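Local coordinates for DUF1254 domain-containing protein (Vibrio parahaemolyticus, PDB 3U07) that is of unknown function and pairs a DUF1254 region with a DUF1214 region in a probably exported bacterial protein, at residues A[137-140]-A[141-145]; A[89-93]-A[94-98]; A[155-159]-A[160-164]; A[189-192]-A[193-197]. The protein carries 2 engineered substitutions. All coordinates share one frame; numbering follows the deposited sequence.

Contact 1 of 4, residues A[137-140]-A[141-145]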
loop_
_atom_site.group_PDB
_atom_site.type_symbol
_atom_site.label_atom_id
_atom_site.label_comp_id
_atom_site.label_asym_id
_atom_site.label_seq_id
_atom_site.Cartn_x
_atom_site.Cartn_y
_atom_site.Cartn_z
HETATM N N MSE A 137 -1.538 18.916 6.631
HETATM C CA MSE A 137 -0.749 19.621 5.643
HETATM C C MSE A 137 0.520 18.879 5.269
HETATM O O MSE A 137 1.283 18.454 6.131
HETATM C CB MSE A 137 -0.398 21.029 6.157
HETATM C CG MSE A 137 0.255 21.926 5.107
HETATM SE SE MSE A 137 0.577 23.764 5.719
HETATM C CE MSE A 137 2.355 23.492 6.361
ATOM N N PHE A 138 0.723 18.722 3.967
ATOM C CA PHE A 138 1.903 18.065 3.436
ATOM C C PHE A 138 2.749 19.154 2.795
ATOM O O PHE A 138 2.271 19.892 1.933
ATOM C CB PHE A 138 1.502 17.020 2.393
ATOM C CG PHE A 138 0.680 15.911 2.959
ATOM C CD1 PHE A 138 -0.664 16.112 3.261
ATOM C CD2 PHE A 138 1.269 14.686 3.265
ATOM C CE1 PHE A 138 -1.417 15.107 3.866
ATOM C CE2 PHE A 138 0.528 13.670 3.870
ATOM C CZ PHE A 138 -0.816 13.883 4.172
ATOM N N ALA A 139 4.001 19.258 3.225
ATOM C CA ALA A 139 4.888 20.275 2.686
ATOM C C ALA A 139 6.223 19.671 2.326
ATOM O O ALA A 139 6.642 18.673 2.923
ATOM C CB ALA A 139 5.083 21.401 3.713
ATOM N N ALA A 140 6.866 20.287 1.335
ATOM C CA ALA A 140 8.143 19.822 0.919
ATOM C C ALA A 140 9.020 20.023 2.105
ATOM O O ALA A 140 8.836 20.946 2.949
ATOM C CB ALA A 140 8.705 20.572 -0.263
ATOM N N GLN A 141 9.955 19.131 2.178
ATOM C CA GLN A 141 10.881 19.161 3.246
ATOM C C GLN A 141 11.574 20.510 3.462
ATOM O O GLN A 141 11.785 20.879 4.611
ATOM C CB GLN A 141 11.836 18.027 2.991
ATOM C CG GLN A 141 12.797 17.837 4.109
ATOM C CD GLN A 141 12.127 17.365 5.390
ATOM O OE1 GLN A 141 11.870 18.144 6.299
ATOM N NE2 GLN A 141 11.847 16.075 5.461
ATOM N N ASP A 142 11.918 21.214 2.370
ATOM C CA ASP A 142 12.624 22.518 2.377
ATOM C C ASP A 142 11.679 23.740 2.418
ATOM O O ASP A 142 12.122 24.892 2.433
ATOM C CB ASP A 142 13.463 22.662 1.095
ATOM C CG ASP A 142 12.615 22.473 -0.172
ATOM O OD1 ASP A 142 12.659 21.371 -0.765
ATOM O OD2 ASP A 142 11.894 23.421 -0.562
ATOM N N TRP A 143 10.376 23.500 2.406
ATOM C CA TRP A 143 9.449 24.618 2.389
ATOM C C TRP A 143 9.579 25.547 3.592
ATOM O O TRP A 143 9.474 25.125 4.741
ATOM C CB TRP A 143 8.014 24.129 2.280
ATOM C CG TRP A 143 7.043 25.260 2.252
ATOM C CD1 TRP A 143 6.792 26.104 1.207
ATOM C CD2 TRP A 143 6.209 25.691 3.328
ATOM N NE1 TRP A 143 5.846 27.036 1.569
ATOM C CE2 TRP A 143 5.475 26.807 2.869
ATOM C CE3 TRP A 143 6.013 25.247 4.642
ATOM C CZ2 TRP A 143 4.552 27.477 3.672
ATOM C CZ3 TRP A 143 5.095 25.916 5.444
ATOM C CH2 TRP A 143 4.379 27.020 4.956
ATOM N N GLN A 144 9.807 26.822 3.303
ATOM C CA GLN A 144 9.953 27.847 4.326
ATOM C C GLN A 144 8.580 28.500 4.444
ATOM O O GLN A 144 7.944 28.789 3.436
ATOM C CB GLN A 144 11.003 28.867 3.868
ATOM C CG GLN A 144 11.839 29.483 4.979
ATOM C CD GLN A 144 12.664 28.453 5.735
ATOM O OE1 GLN A 144 13.155 27.486 5.152
ATOM N NE2 GLN A 144 12.834 28.668 7.034
ATOM N N GLY A 145 8.115 28.725 5.668
ATOM C CA GLY A 145 6.808 29.334 5.845
ATOM C C GLY A 145 6.145 28.895 7.136
ATOM O O GLY A 145 6.461 27.836 7.679
#

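Contact 2 of 4, residues A[89-93]-A[94-98]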
loop_
_atom_site.group_PDB
_atom_site.type_symbol
_atom_site.label_atom_id
_atom_site.label_comp_id
_atom_site.label_asym_id
_atom_site.label_seq_id
_atom_site.Cartn_x
_atom_site.Cartn_y
_atom_site.Cartn_z
ATOM N N LEU A 89 -0.524 13.943 -4.747
ATOM C CA LEU A 89 -0.284 15.282 -4.235
ATOM C C LEU A 89 0.967 15.817 -4.914
ATOM O O LEU A 89 1.858 15.048 -5.284
ATOM C CB LEU A 89 -0.035 15.232 -2.723
ATOM C CG LEU A 89 -1.148 15.443 -1.694
ATOM C CD1 LEU A 89 -2.491 14.992 -2.217
ATOM C CD2 LEU A 89 -0.763 14.716 -0.418
ATOM N N ASP A 90 1.024 17.131 -5.093
ATOM C CA ASP A 90 2.207 17.769 -5.668
ATOM C C ASP A 90 2.430 18.978 -4.788
ATOM O O ASP A 90 1.635 19.916 -4.807
ATOM C CB ASP A 90 1.981 18.210 -7.114
ATOM C CG ASP A 90 3.136 19.045 -7.653
ATOM O OD1 ASP A 90 4.250 18.983 -7.089
ATOM O OD2 ASP A 90 2.934 19.762 -8.650
ATOM N N VAL A 91 3.501 18.947 -4.004
ATOM C CA VAL A 91 3.799 20.046 -3.092
ATOM C C VAL A 91 4.981 20.906 -3.554
ATOM O O VAL A 91 5.504 21.714 -2.786
ATOM C CB VAL A 91 4.102 19.501 -1.677
ATOM C CG1 VAL A 91 2.925 18.649 -1.182
ATOM C CG2 VAL A 91 5.379 18.662 -1.701
ATOM N N ALA A 92 5.388 20.733 -4.808
ATOM C CA ALA A 92 6.514 21.487 -5.360
ATOM C C ALA A 92 6.355 23.002 -5.243
ATOM O O ALA A 92 7.233 23.680 -4.722
ATOM C CB ALA A 92 6.738 21.113 -6.828
ATOM N N ALA A 93 5.235 23.527 -5.731
ATOM C CA ALA A 93 5.005 24.970 -5.705
ATOM C C ALA A 93 4.692 25.487 -4.315
ATOM O O ALA A 93 5.119 26.574 -3.941
ATOM C CB ALA A 93 3.874 25.340 -6.666
ATOM N N GLU A 94 3.947 24.697 -3.550
ATOM C CA GLU A 94 3.566 25.082 -2.202
ATOM C C GLU A 94 2.941 23.883 -1.484
ATOM O O GLU A 94 2.633 22.873 -2.111
ATOM C CB GLU A 94 2.550 26.225 -2.265
ATOM C CG GLU A 94 1.279 25.847 -3.011
ATOM C CD GLU A 94 0.227 26.932 -2.955
ATOM O OE1 GLU A 94 0.020 27.492 -1.863
ATOM O OE2 GLU A 94 -0.402 27.213 -3.996
ATOM N N PRO A 95 2.752 23.984 -0.156
ATOM C CA PRO A 95 2.158 22.890 0.616
ATOM C C PRO A 95 0.727 22.603 0.188
ATOM O O PRO A 95 0.078 23.431 -0.463
ATOM C CB PRO A 95 2.224 23.404 2.050
ATOM C CG PRO A 95 3.454 24.257 2.044
ATOM C CD PRO A 95 3.288 25.019 0.745
ATOM N N VAL A 96 0.238 21.430 0.569
ATOM C CA VAL A 96 -1.115 21.012 0.239
ATOM C C VAL A 96 -1.746 20.447 1.499
ATOM O O VAL A 96 -1.097 19.754 2.287
ATOM C CB VAL A 96 -1.112 19.939 -0.874
ATOM C CG1 VAL A 96 -0.311 18.736 -0.428
ATOM C CG2 VAL A 96 -2.533 19.531 -1.213
ATOM N N ILE A 97 -3.019 20.755 1.685
ATOM C CA ILE A 97 -3.740 20.310 2.857
ATOM C C ILE A 97 -4.863 19.345 2.507
ATOM O O ILE A 97 -5.707 19.624 1.656
ATOM C CB ILE A 97 -4.315 21.535 3.615
ATOM C CG1 ILE A 97 -3.156 22.371 4.168
ATOM C CG2 ILE A 97 -5.250 21.085 4.725
ATOM C CD1 ILE A 97 -3.558 23.762 4.612
ATOM N N VAL A 98 -4.844 18.191 3.155
ATOM C CA VAL A 98 -5.873 17.192 2.948
ATOM C C VAL A 98 -6.817 17.323 4.130
ATOM O O VAL A 98 -6.393 17.256 5.289
ATOM C CB VAL A 98 -5.272 15.773 2.898
ATOM C CG1 VAL A 98 -6.387 14.737 2.769
ATOM C CG2 VAL A 98 -4.307 15.667 1.714
HETATM O O HOH W 1 1.847 22.470 -4.667
#

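Contact 3 of 4, residues A[155-159]-A[160-164]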
loop_
_atom_site.group_PDB
_atom_site.type_symbol
_atom_site.label_atom_id
_atom_site.label_comp_id
_atom_site.label_asym_id
_atom_site.label_seq_id
_atom_site.Cartn_x
_atom_site.Cartn_y
_atom_site.Cartn_z
ATOM N N VAL A 155 3.039 17.182 7.596
ATOM C CA VAL A 155 3.844 16.067 7.110
ATOM C C VAL A 155 4.905 16.602 6.150
ATOM O O VAL A 155 4.574 17.146 5.092
ATOM C CB VAL A 155 2.999 15.042 6.328
ATOM C CG1 VAL A 155 3.890 13.902 5.850
ATOM C CG2 VAL A 155 1.868 14.531 7.190
ATOM N N ARG A 156 6.174 16.467 6.522
ATOM C CA ARG A 156 7.265 16.912 5.655
ATOM C C ARG A 156 7.568 15.764 4.695
ATOM O O ARG A 156 7.841 14.649 5.134
ATOM C CB ARG A 156 8.505 17.241 6.487
ATOM C CG ARG A 156 8.340 18.480 7.358
ATOM C CD ARG A 156 8.400 19.761 6.526
ATOM N NE ARG A 156 8.133 20.950 7.338
ATOM C CZ ARG A 156 8.231 22.205 6.900
ATOM N NH1 ARG A 156 8.594 22.454 5.647
ATOM N NH2 ARG A 156 7.961 23.215 7.719
ATOM N N VAL A 157 7.512 16.024 3.390
ATOM C CA VAL A 157 7.761 14.965 2.412
ATOM C C VAL A 157 9.045 15.196 1.621
ATOM O O VAL A 157 9.410 16.334 1.309
ATOM C CB VAL A 157 6.548 14.800 1.440
ATOM C CG1 VAL A 157 5.268 14.555 2.244
ATOM C CG2 VAL A 157 6.385 16.038 0.561
ATOM N N ASP A 158 9.731 14.104 1.301
ATOM C CA ASP A 158 10.994 14.185 0.584
ATOM C C ASP A 158 10.907 14.150 -0.931
ATOM O O ASP A 158 11.904 14.390 -1.611
ATOM C CB ASP A 158 11.943 13.108 1.103
ATOM C CG ASP A 158 12.392 13.380 2.530
ATOM O OD1 ASP A 158 12.184 12.511 3.394
ATOM O OD2 ASP A 158 12.952 14.465 2.791
ATOM N N SER A 159 9.728 13.826 -1.459
ATOM C CA SER A 159 9.512 13.852 -2.903
ATOM C C SER A 159 8.354 14.839 -3.077
ATOM O O SER A 159 7.434 14.860 -2.258
ATOM C CB SER A 159 9.133 12.470 -3.461
ATOM O OG SER A 159 7.851 12.044 -3.026
ATOM N N ASN A 160 8.399 15.675 -4.109
ATOM C CA ASN A 160 7.325 16.645 -4.301
ATOM C C ASN A 160 6.024 15.974 -4.702
ATOM O O ASN A 160 4.946 16.509 -4.463
ATOM C CB ASN A 160 7.721 17.703 -5.328
ATOM C CG ASN A 160 8.838 18.597 -4.830
ATOM O OD1 ASN A 160 8.916 18.897 -3.639
ATOM N ND2 ASN A 160 9.702 19.040 -5.741
ATOM N N LEU A 161 6.133 14.796 -5.308
ATOM C CA LEU A 161 4.956 14.034 -5.703
ATOM C C LEU A 161 4.765 12.952 -4.643
ATOM O O LEU A 161 5.712 12.240 -4.295
ATOM C CB LEU A 161 5.173 13.373 -7.069
ATOM C CG LEU A 161 5.381 14.280 -8.284
ATOM C CD1 LEU A 161 5.807 13.433 -9.480
ATOM C CD2 LEU A 161 4.097 15.041 -8.593
ATOM N N VAL A 162 3.557 12.836 -4.107
ATOM C CA VAL A 162 3.306 11.812 -3.103
ATOM C C VAL A 162 1.994 11.106 -3.418
ATOM O O VAL A 162 0.985 11.746 -3.733
ATOM C CB VAL A 162 3.264 12.408 -1.657
ATOM C CG1 VAL A 162 4.204 13.600 -1.546
ATOM C CG2 VAL A 162 1.869 12.798 -1.286
ATOM N N LYS A 163 2.008 9.782 -3.355
ATOM C CA LYS A 163 0.806 9.016 -3.655
ATOM C C LYS A 163 -0.113 8.993 -2.440
ATOM O O LYS A 163 0.317 8.696 -1.328
ATOM C CB LYS A 163 1.188 7.597 -4.089
ATOM C CG LYS A 163 0.006 6.677 -4.421
ATOM C CD LYS A 163 0.484 5.433 -5.168
ATOM C CE LYS A 163 -0.558 4.317 -5.173
ATOM N NZ LYS A 163 -1.953 4.806 -5.374
ATOM N N LEU A 164 -1.382 9.325 -2.659
ATOM C CA LEU A 164 -2.358 9.352 -1.579
ATOM C C LEU A 164 -3.439 8.299 -1.763
ATOM O O LEU A 164 -3.965 8.124 -2.862
ATOM C CB LEU A 164 -3.010 10.736 -1.498
ATOM C CG LEU A 164 -4.107 10.972 -0.450
ATOM C CD1 LEU A 164 -4.297 12.471 -0.241
ATOM C CD2 LEU A 164 -5.419 10.325 -0.891
HETATM O O HOH W 2 10.033 17.475 -1.387
#

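Contact 4 of 4, residues A[189-192]-A[193-197]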
loop_
_atom_site.group_PDB
_atom_site.type_symbol
_atom_site.label_atom_id
_atom_site.label_comp_id
_atom_site.label_asym_id
_atom_site.label_seq_id
_atom_site.Cartn_x
_atom_site.Cartn_y
_atom_site.Cartn_z
ATOM N N ARG A 189 -6.619 20.727 -0.930
ATOM C CA ARG A 189 -6.470 22.127 -1.312
ATOM C C ARG A 189 -5.027 22.593 -1.137
ATOM O O ARG A 189 -4.342 22.170 -0.207
ATOM C CB ARG A 189 -7.366 23.012 -0.438
ATOM C CG ARG A 189 -8.855 22.947 -0.730
ATOM C CD ARG A 189 -9.627 23.737 0.310
ATOM N NE ARG A 189 -9.704 23.028 1.585
ATOM C CZ ARG A 189 -10.201 23.551 2.699
ATOM N NH1 ARG A 189 -10.659 24.794 2.696
ATOM N NH2 ARG A 189 -10.254 22.831 3.813
ATOM N N THR A 190 -4.562 23.453 -2.038
ATOM C CA THR A 190 -3.221 24.002 -1.912
ATOM C C THR A 190 -3.312 24.999 -0.754
ATOM O O THR A 190 -4.395 25.486 -0.430
ATOM C CB THR A 190 -2.782 24.777 -3.177
ATOM O OG1 THR A 190 -3.746 25.794 -3.476
ATOM C CG2 THR A 190 -2.641 23.833 -4.357
ATOM N N LEU A 191 -2.178 25.293 -0.129
ATOM C CA LEU A 191 -2.154 26.231 0.986
ATOM C C LEU A 191 -2.804 27.560 0.597
ATOM O O LEU A 191 -3.662 28.066 1.316
ATOM C CB LEU A 191 -0.711 26.473 1.437
ATOM C CG LEU A 191 -0.515 27.485 2.567
ATOM C CD1 LEU A 191 -1.334 27.078 3.802
ATOM C CD2 LEU A 191 0.971 27.579 2.891
ATOM N N SER A 192 -2.404 28.116 -0.545
ATOM C CA SER A 192 -2.961 29.388 -0.985
ATOM C C SER A 192 -4.474 29.297 -1.114
ATOM O O SER A 192 -5.192 30.172 -0.625
ATOM C CB SER A 192 -2.332 29.831 -2.312
ATOM O OG SER A 192 -2.545 28.870 -3.326
ATOM N N GLU A 193 -4.961 28.238 -1.760
ATOM C CA GLU A 193 -6.405 28.049 -1.915
ATOM C C GLU A 193 -7.042 27.969 -0.531
ATOM O O GLU A 193 -8.088 28.565 -0.277
ATOM C CB GLU A 193 -6.709 26.752 -2.676
ATOM C CG GLU A 193 -8.197 26.550 -2.977
ATOM C CD GLU A 193 -8.492 25.242 -3.700
ATOM O OE1 GLU A 193 -7.611 24.750 -4.441
ATOM O OE2 GLU A 193 -9.615 24.715 -3.542
ATOM N N TYR A 194 -6.398 27.222 0.358
ATOM C CA TYR A 194 -6.870 27.037 1.728
ATOM C C TYR A 194 -6.989 28.376 2.447
ATOM O O TYR A 194 -7.935 28.606 3.199
ATOM C CB TYR A 194 -5.881 26.150 2.484
ATOM C CG TYR A 194 -6.290 25.752 3.882
ATOM C CD1 TYR A 194 -7.119 24.653 4.102
ATOM C CD2 TYR A 194 -5.791 26.434 4.991
ATOM C CE1 TYR A 194 -7.433 24.237 5.393
ATOM C CE2 TYR A 194 -6.101 26.029 6.284
ATOM C CZ TYR A 194 -6.918 24.929 6.479
ATOM O OH TYR A 194 -7.207 24.516 7.759
ATOM N N LEU A 195 -6.021 29.255 2.214
ATOM C CA LEU A 195 -6.007 30.557 2.863
ATOM C C LEU A 195 -6.739 31.631 2.064
ATOM O O LEU A 195 -6.881 32.763 2.530
ATOM C CB LEU A 195 -4.555 30.987 3.128
ATOM C CG LEU A 195 -3.746 30.057 4.048
ATOM C CD1 LEU A 195 -2.307 30.542 4.157
ATOM C CD2 LEU A 195 -4.397 30.008 5.429
ATOM N N GLY A 196 -7.218 31.266 0.874
ATOM C CA GLY A 196 -7.924 32.213 0.024
ATOM C C GLY A 196 -6.974 33.286 -0.473
ATOM O O GLY A 196 -7.332 34.456 -0.581
ATOM N N LYS A 197 -5.756 32.871 -0.804
ATOM C CA LYS A 197 -4.718 33.788 -1.257
ATOM C C LYS A 197 -4.188 33.524 -2.653
ATOM O O LYS A 197 -4.389 32.444 -3.210
ATOM C CB LYS A 197 -3.544 33.723 -0.278
ATOM C CG LYS A 197 -3.288 35.010 0.454
ATOM C CD LYS A 197 -2.970 34.787 1.921
ATOM C CE LYS A 197 -1.622 34.124 2.132
ATOM N NZ LYS A 197 -1.617 32.688 1.746
HETATM O O HOH W 3 -10.655 26.906 0.409
#

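Contact 1 of 4, residues A[137-140]-A[141-145]
A140 and W143 close a type I beta turn at the end of strand 134-140. Q141 and D142 fill its two corner positions. W143 N donates to A140 O at 3.0 Å, with an N-H...O angle of 158°. The donor stands well above the carbonyl plane of A140, 65° out of it. The same carbonyl also accepts from R156 NH1, and R156 reaches W143 O as well. One arginine of strand 153-157 thus ties both ends of the turn. Strand 134-140 is an inner strand of a mixed four-stranded sheet, between 153-157 and 96-100, and the turn starts the parallel connection from 134-140 to 153-157. The indole of W143 folds back toward the strand, its CG anti to the backbone N (chi1 -180°). The six-membered part of the ring does the touching. M137, a selenomethionine, crosses it at about a right angle and puts CE 3.8 Å from W143 CZ3. A139 CB approaches the same ring at W143 CE3, 4.1 Å away. P95 also packs on W143. G145 CA lies over one indole face, 3.5 Å above the plane and toward the rim. Q141 packs on R156, and its NE2 makes a weak hydrogen bond to D158 OD2.

Contact 2 of 4, residues A[89-93]-A[94-98]
L89 and V91 meet V96 where the chain passes from strand 82-90 to strand 96-100. The two strands belong to different four-stranded sheets, so this is a connection between sheets. The segments run nearly back on each other, 154° apart.

The tight part is apolar and buried. V96 CG1 is the atom both partners share. It sits 3.3 Å from V91 CG1, closer than usual van der Waals contact, and 3.6 Å from L89 CG. V96 crosses each partner at about a right angle. Its CG1 lies between the backbone N and the carbonyl carbon (chi1 59°), which turns this methyl to the shared spot. L89 CD2 reaches further along to V98 CG2 at 4.2 Å. V162 and L164 of strand 161-169 also pack on L89.

The loop end is looser and polar. Here a water bridges the segments, donating to D90 O at 2.6 Å and to E94 O at 2.7 Å. V91 CA adds a CH...O contact to E94 O. The carboxylate of D90 forms an Asx turn and a salt bridge with R205. Beyond CG the E94 chain is extended, and its OE2 bonds S192 OG at the start of helix 191-195. In the Asx turn A92 N donates to D90 OD1 at 3.1 Å, meeting the oxygen from above the carboxylate plane, 51° out of it.

Contact 3 of 4, residues A[155-159]-A[160-164]
The amide of N160 is the flat side-chain group nearest the bend, and it meets the preceding segment through a water at its oxygen. That water donates to N160 OD1 at 2.9 Å and to V157 O at 3.0 Å. It bridges the two segments at the connection between strand 153-157 and strand 161-169, which lie in different four-stranded sheets. The other end of the amide points to a different partner: N160 ND2 bonds D225 OD1. With both ends engaged, the rotation of the amide is probably fixed.

Inside the bend the contact is apolar. The side chains of V157 and V162 cross at about a right angle, with V162 CG1 3.9 Å from V157 CG2. V157 CB and CG1 are only slightly further off. The same V162 methyl rests 3.5 Å from S159 O. L89 packs on V162, and V91 and F138 on V157, so residues from both sheets adjoin this pair.

S159 supplies the direct polar link across the bend. Its OG lies between the backbone N and the carbonyl carbon (chi1 68°), turned toward the next strand. OG also has a hydrogen bond with M116 N. S159 OG donates to L161 O in a very short bond, modelled at 2.5 Å, whose exact length is doubtful.

Contact 4 of 4, residues A[189-192]-A[193-197]
T190 O takes the backbone bond of Y194 N at 2.8 Å, in the first turn of helix 191-195. T190 is also the N-cap of this helix. Its OG1 lies between the backbone N and the carbonyl carbon (chi1 55°) and accepts from E193 N at 3.2 Å. E193 CB comes equally near this hydroxyl.

The next bond along is L195 N to L191 O, and the helix then ends in a Schellman motif. K197 N reaches back to S192 O at 2.8 Å, almost straight at 179°, while G196 N donates to E193 O. G196 has positive phi, which turns the chain out of the helix.

R189, on the edge strand 187-190 just before the helix, lies against two of its residues. One guanidinium face has Y194 CD1 over its centre, 3.5 Å above the plane. The ring is steeply inclined to it, with the planes 58° apart. At the guanidinium edge, in plane, a water accepts from R189 NH1 and donates to E193 O. R189 NH2 bonds S99 OG, and Y194 OH bonds S150 OG. The E193 carboxylate touches the aliphatic part of the arginine, with OE2 3.4 Å from R189 CG. The charged atoms are not in contact: R189 NE and E193 OE2 stand 5.4 Å apart. L191 CD1 meets L195 CD1 at 3.6 Å, one helical turn apart.

Contacts 1, 2 and 4 adjoin through one mixed sheet, in which 96-100 lies between 134-140 and 187-190. F138 N to V96 O, 2.7 Å, joins contacts 1 and 2, and I97 N to R189 O, also 2.7 Å, joins contacts 2 and 4. Contact 3 enters this sheet through V157 N to A139 O at 2.8 Å. Contact 2 passes from the antiparallel sheet to the mixed one, and contact 3 returns; their centres are about 8 Å apart. V91 CG2 and V157 CG2 pack between them at 3.6 Å. W143 CZ2 touches L191 CD2 at 3.7 Å, linking contacts 1 and 4. Contacts 3 and 4 do not touch; their nearest atoms are about 9 Å apart.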